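Local coordinates for Tle cognate immunity protein 4 C-terminal domain-containing protein (Pseudomonas aeruginosa PAO1, PDB 4R1D) that probably neutralises the lipase effector Tle4 of the H2 type VI secretion system by binding it, protecting the bacterium from its own toxin, at residues D157-T169 and G175-E187. Sequence-based numbering, arbitrary orientation.
Sequences DSFQVERFGVGVT and GARFEFRSSTGAE
With chi1 at 69°, CG of Phe164 sits between the backbone N and the carbonyl carbon, which leans the ring across to Phe180, whose CG is anti to the backbone N and whose ring turns a face toward it. The result is a T-shaped stack inside an antiparallel beta hairpin: the edge of Phe164 meets the face of Phe180, planes at 66°, with CZ of Phe164 3.5 Å from CE2 of Phe180. The Phe164 ring also lies over the neighbouring strand, the backbone N of Ser182 sitting 3.8 Å above its centre. Val168 continues this apolar face, its CG2 in the plane of the Phe178 ring at the edge; Phe14 and Ile16 of strand 14-18 cover Phe180.

Paired backbone bonds join Phe164 with Ser182, Val166 with Phe180 and Val168 with Phe178, while strands 23-30 and 256-263 flank the hairpin. The opposite face is polar and turned to the partner chain of the Tle4-Tli4 complex. Here Arg181 passes beside Gly165, its NH1 3.6 Å from the glycine CA, and grips Glu179 side-on through NE and NH2, both carboxylate oxygens being met from above their plane. In the partner chain Asp67 takes Arg181 NH1, Arg97 takes Glu179 OE2 and Ser69 bonds Glu179 OE1, building the pair into the interface. Arg163 makes a cation-pi contact with Tyr29; its main polar partner is Gln110 of the partner chain.

The pairing runs one residue past the end of strand 176-183, where Thr184 N bonds to Glu162 O (3.3 Å). That carbonyl oxygen also accepts from a water 2.8 Å away, which lies 2.7 Å from Ser182 OG.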
loop_
_atom_site.group_PDB
_atom_site.type_symbol
_atom_site.label_atom_id
_atom_site.label_comp_id
_atom_site.label_asym_id
_atom_site.label_seq_id
_atom_site.Cartn_x
_atom_site.Cartn_y
_atom_site.Cartn_z
ATOM N N ASP B 157 7.012 -22.269 26.764
ATOM C CA ASP B 157 8.170 -21.434 26.493
ATOM C C ASP B 157 9.005 -22.033 25.375
ATOM O O ASP B 157 10.206 -21.780 25.276
ATOM C CB ASP B 157 9.007 -21.237 27.757
ATOM C CG ASP B 157 9.371 -22.545 28.423
ATOM O OD1 ASP B 157 9.263 -23.601 27.766
ATOM O OD2 ASP B 157 9.769 -22.517 29.609
ATOM N N SER B 158 8.362 -22.840 24.546
ATOM C CA SER B 158 9.005 -23.375 23.358
ATOM C C SER B 158 8.974 -22.298 22.290
ATOM O O SER B 158 7.974 -21.595 22.137
ATOM C CB SER B 158 8.273 -24.618 22.860
ATOM O OG SER B 158 8.260 -25.626 23.856
ATOM N N PHE B 159 10.063 -22.163 21.546
ATOM C CA PHE B 159 10.123 -21.101 20.553
ATOM C C PHE B 159 9.021 -21.213 19.505
ATOM O O PHE B 159 8.714 -22.300 19.020
ATOM C CB PHE B 159 11.483 -21.049 19.860
ATOM C CG PHE B 159 11.570 -19.955 18.851
ATOM C CD1 PHE B 159 11.796 -18.652 19.260
ATOM C CD2 PHE B 159 11.361 -20.210 17.506
ATOM C CE1 PHE B 159 11.840 -17.622 18.342
ATOM C CE2 PHE B 159 11.405 -19.185 16.578
ATOM C CZ PHE B 159 11.648 -17.887 16.998
ATOM N N GLN B 160 8.424 -20.074 19.165
ATOM C CA GLN B 160 7.509 -19.963 18.034
ATOM C C GLN B 160 7.630 -18.529 17.536
ATOM O O GLN B 160 8.026 -17.647 18.304
ATOM C CB GLN B 160 6.073 -20.232 18.475
ATOM C CG GLN B 160 5.651 -19.366 19.642
ATOM C CD GLN B 160 4.248 -19.663 20.136
ATOM O OE1 GLN B 160 3.669 -20.704 19.824
ATOM N NE2 GLN B 160 3.689 -18.737 20.907
ATOM N N VAL B 161 7.317 -18.283 16.266
ATOM C CA VAL B 161 7.295 -16.905 15.779
ATOM C C VAL B 161 6.051 -16.217 16.353
ATOM O O VAL B 161 4.929 -16.683 16.152
ATOM C CB VAL B 161 7.260 -16.823 14.249
ATOM C CG1 VAL B 161 6.967 -15.399 13.799
ATOM C CG2 VAL B 161 8.568 -17.329 13.642
ATOM N N GLU B 162 6.266 -15.111 17.063
ATOM C CA GLU B 162 5.192 -14.440 17.783
ATOM C C GLU B 162 5.473 -12.945 17.814
ATOM O O GLU B 162 6.625 -12.517 17.845
ATOM C CB GLU B 162 5.046 -15.011 19.217
ATOM C CG GLU B 162 6.286 -14.888 20.073
ATOM C CD GLU B 162 6.116 -15.502 21.455
ATOM O OE1 GLU B 162 5.365 -16.494 21.577
ATOM O OE2 GLU B 162 6.731 -14.977 22.411
ATOM N N ARG B 163 4.412 -12.150 17.801
ATOM C CA ARG B 163 4.559 -10.713 17.671
ATOM C C ARG B 163 3.314 -10.055 18.217
ATOM O O ARG B 163 2.224 -10.628 18.151
ATOM C CB ARG B 163 4.754 -10.344 16.181
ATOM C CG ARG B 163 4.596 -8.851 15.858
ATOM C CD ARG B 163 5.140 -8.522 14.463
ATOM N NE ARG B 163 4.394 -9.151 13.367
ATOM C CZ ARG B 163 3.363 -8.583 12.748
ATOM N NH1 ARG B 163 2.926 -7.380 13.130
ATOM N NH2 ARG B 163 2.767 -9.209 11.746
ATOM N N PHE B 164 3.481 -8.864 18.778
ATOM C CA PHE B 164 2.340 -8.015 19.086
ATOM C C PHE B 164 2.601 -6.576 18.687
ATOM O O PHE B 164 3.741 -6.158 18.474
ATOM C CB PHE B 164 1.944 -8.103 20.573
ATOM C CG PHE B 164 2.944 -7.487 21.530
ATOM C CD1 PHE B 164 3.006 -6.115 21.719
ATOM C CD2 PHE B 164 3.806 -8.291 22.258
ATOM C CE1 PHE B 164 3.928 -5.553 22.608
ATOM C CE2 PHE B 164 4.717 -7.746 23.160
ATOM C CZ PHE B 164 4.778 -6.381 23.341
ATOM N N GLY B 165 1.526 -5.814 18.579
ATOM C CA GLY B 165 1.638 -4.385 18.426
ATOM C C GLY B 165 0.483 -3.771 19.183
ATOM O O GLY B 165 -0.658 -4.214 19.045
ATOM N N VAL B 166 0.793 -2.752 19.977
ATOM C CA VAL B 166 -0.188 -2.092 20.814
ATOM C C VAL B 166 -0.087 -0.612 20.554
ATOM O O VAL B 166 1.009 -0.071 20.485
ATOM C CB VAL B 166 0.074 -2.360 22.321
ATOM C CG1 VAL B 166 -0.968 -1.654 23.165
ATOM C CG2 VAL B 166 0.071 -3.853 22.596
ATOM N N GLY B 167 -1.233 0.033 20.376
ATOM C CA GLY B 167 -1.290 1.461 20.131
ATOM C C GLY B 167 -2.117 2.129 21.213
ATOM O O GLY B 167 -3.140 1.594 21.624
ATOM N N VAL B 168 -1.662 3.295 21.668
ATOM C CA VAL B 168 -2.250 3.926 22.841
ATOM C C VAL B 168 -2.427 5.411 22.615
ATOM O O VAL B 168 -1.500 6.086 22.159
ATOM C CB VAL B 168 -1.326 3.737 24.069
ATOM C CG1 VAL B 168 -2.020 4.204 25.344
ATOM C CG2 VAL B 168 -0.926 2.279 24.199
ATOM N N THR B 169 -3.610 5.926 22.942
ATOM C CA THR B 169 -3.804 7.372 22.973
ATOM C C THR B 169 -4.168 7.849 24.371
ATOM O O THR B 169 -4.567 7.054 25.237
ATOM C CB THR B 169 -4.847 7.874 21.935
ATOM O OG1 THR B 169 -6.152 7.387 22.262
ATOM C CG2 THR B 169 -4.461 7.403 20.515
ATOM N N GLY B 175 -3.557 14.261 19.871
ATOM C CA GLY B 175 -2.552 14.215 18.831
ATOM C C GLY B 175 -1.414 13.256 19.125
ATOM O O GLY B 175 -0.649 12.927 18.229
ATOM N N ALA B 176 -1.295 12.812 20.372
ATOM C CA ALA B 176 -0.231 11.873 20.733
ATOM C C ALA B 176 -0.640 10.422 20.510
ATOM O O ALA B 176 -1.782 10.036 20.757
ATOM C CB ALA B 176 0.197 12.075 22.180
ATOM N N ARG B 177 0.304 9.603 20.059
ATOM C CA ARG B 177 0.082 8.165 20.039
ATOM C C ARG B 177 1.348 7.455 20.477
ATOM O O ARG B 177 2.446 7.798 20.036
ATOM C CB ARG B 177 -0.344 7.679 18.643
ATOM C CG ARG B 177 -0.895 6.248 18.640
ATOM C CD ARG B 177 -1.066 5.671 17.215
ATOM N NE ARG B 177 -1.847 6.556 16.347
ATOM C CZ ARG B 177 -3.165 6.700 16.416
ATOM N NH1 ARG B 177 -3.858 6.010 17.311
ATOM N NH2 ARG B 177 -3.787 7.540 15.592
ATOM N N PHE B 178 1.192 6.497 21.374
ATOM C CA PHE B 178 2.295 5.640 21.786
ATOM C C PHE B 178 2.091 4.263 21.180
ATOM O O PHE B 178 0.967 3.780 21.105
ATOM C CB PHE B 178 2.365 5.567 23.323
ATOM C CG PHE B 178 3.355 4.555 23.843
ATOM C CD1 PHE B 178 4.691 4.884 23.998
ATOM C CD2 PHE B 178 2.945 3.274 24.181
ATOM C CE1 PHE B 178 5.612 3.936 24.472
ATOM C CE2 PHE B 178 3.848 2.329 24.646
ATOM C CZ PHE B 178 5.184 2.658 24.786
ATOM N N GLU B 179 3.168 3.629 20.739
ATOM C CA GLU B 179 3.080 2.238 20.306
ATOM C C GLU B 179 4.207 1.372 20.861
ATOM O O GLU B 179 5.341 1.831 21.036
ATOM C CB GLU B 179 2.989 2.105 18.784
ATOM C CG GLU B 179 4.039 2.851 18.010
ATOM C CD GLU B 179 4.342 2.176 16.671
ATOM O OE1 GLU B 179 3.553 2.336 15.703
ATOM O OE2 GLU B 179 5.367 1.471 16.603
ATOM N N PHE B 180 3.869 0.107 21.111
ATOM C CA PHE B 180 4.743 -0.874 21.747
ATOM C C PHE B 180 4.632 -2.159 20.931
ATOM O O PHE B 180 3.535 -2.676 20.729
ATOM C CB PHE B 180 4.250 -1.085 23.196
ATOM C CG PHE B 180 5.053 -2.076 24.007
ATOM C CD1 PHE B 180 6.429 -2.153 23.893
ATOM C CD2 PHE B 180 4.418 -2.905 24.926
ATOM C CE1 PHE B 180 7.158 -3.054 24.668
ATOM C CE2 PHE B 180 5.138 -3.805 25.699
ATOM C CZ PHE B 180 6.510 -3.883 25.570
ATOM N N ARG B 181 5.757 -2.656 20.427
ATOM C CA ARG B 181 5.744 -3.855 19.588
ATOM C C ARG B 181 6.857 -4.801 20.000
ATOM O O ARG B 181 7.925 -4.350 20.419
ATOM C CB ARG B 181 5.983 -3.479 18.112
ATOM C CG ARG B 181 4.969 -2.517 17.531
ATOM C CD ARG B 181 5.192 -2.217 16.052
ATOM N NE ARG B 181 4.247 -1.170 15.687
ATOM C CZ ARG B 181 2.967 -1.393 15.415
ATOM N NH1 ARG B 181 2.502 -2.636 15.401
ATOM N NH2 ARG B 181 2.156 -0.374 15.150
ATOM N N SER B 182 6.623 -6.103 19.843
ATOM C CA SER B 182 7.696 -7.092 19.949
ATOM C C SER B 182 7.561 -8.065 18.791
ATOM O O SER B 182 6.444 -8.383 18.353
ATOM C CB SER B 182 7.664 -7.851 21.295
ATOM O OG SER B 182 6.822 -8.991 21.234
ATOM N N SER B 183 8.697 -8.538 18.300
ATOM C CA SER B 183 8.714 -9.445 17.177
ATOM C C SER B 183 9.918 -10.364 17.333
ATOM O O SER B 183 11.034 -9.892 17.549
ATOM C CB SER B 183 8.838 -8.629 15.883
ATOM O OG SER B 183 8.988 -9.491 14.768
ATOM N N THR B 184 9.707 -11.671 17.238
ATOM C CA THR B 184 10.824 -12.608 17.351
ATOM C C THR B 184 11.824 -12.358 16.219
ATOM O O THR B 184 11.438 -11.973 15.115
ATOM C CB THR B 184 10.368 -14.096 17.311
ATOM O OG1 THR B 184 9.417 -14.288 16.257
ATOM C CG2 THR B 184 9.744 -14.537 18.650
ATOM N N GLY B 185 13.103 -12.582 16.502
ATOM C CA GLY B 185 14.153 -12.382 15.521
ATOM C C GLY B 185 14.840 -11.038 15.655
ATOM O O GLY B 185 14.207 -10.013 15.940
ATOM N N ALA B 186 16.152 -11.030 15.443
ATOM C CA ALA B 186 16.909 -9.791 15.527
ATOM C C ALA B 186 16.584 -8.913 14.333
ATOM O O ALA B 186 16.529 -9.391 13.205
ATOM C CB ALA B 186 18.402 -10.075 15.578
ATOM N N GLU B 187 16.349 -7.629 14.575
ATOM C CA GLU B 187 16.224 -6.709 13.455
ATOM C C GLU B 187 17.564 -6.669 12.714
ATOM O O GLU B 187 18.627 -6.909 13.303
ATOM C CB GLU B 187 15.820 -5.317 13.944
ATOM C CG GLU B 187 15.489 -4.333 12.840
ATOM C CD GLU B 187 14.482 -4.875 11.841
ATOM O OE1 GLU B 187 14.918 -5.511 10.858
ATOM O OE2 GLU B 187 13.267 -4.663 12.034
HETATM O O HOH W 1 7.782 -11.190 20.039
HETATM O O HOH W 2 3.848 -5.390 15.494
#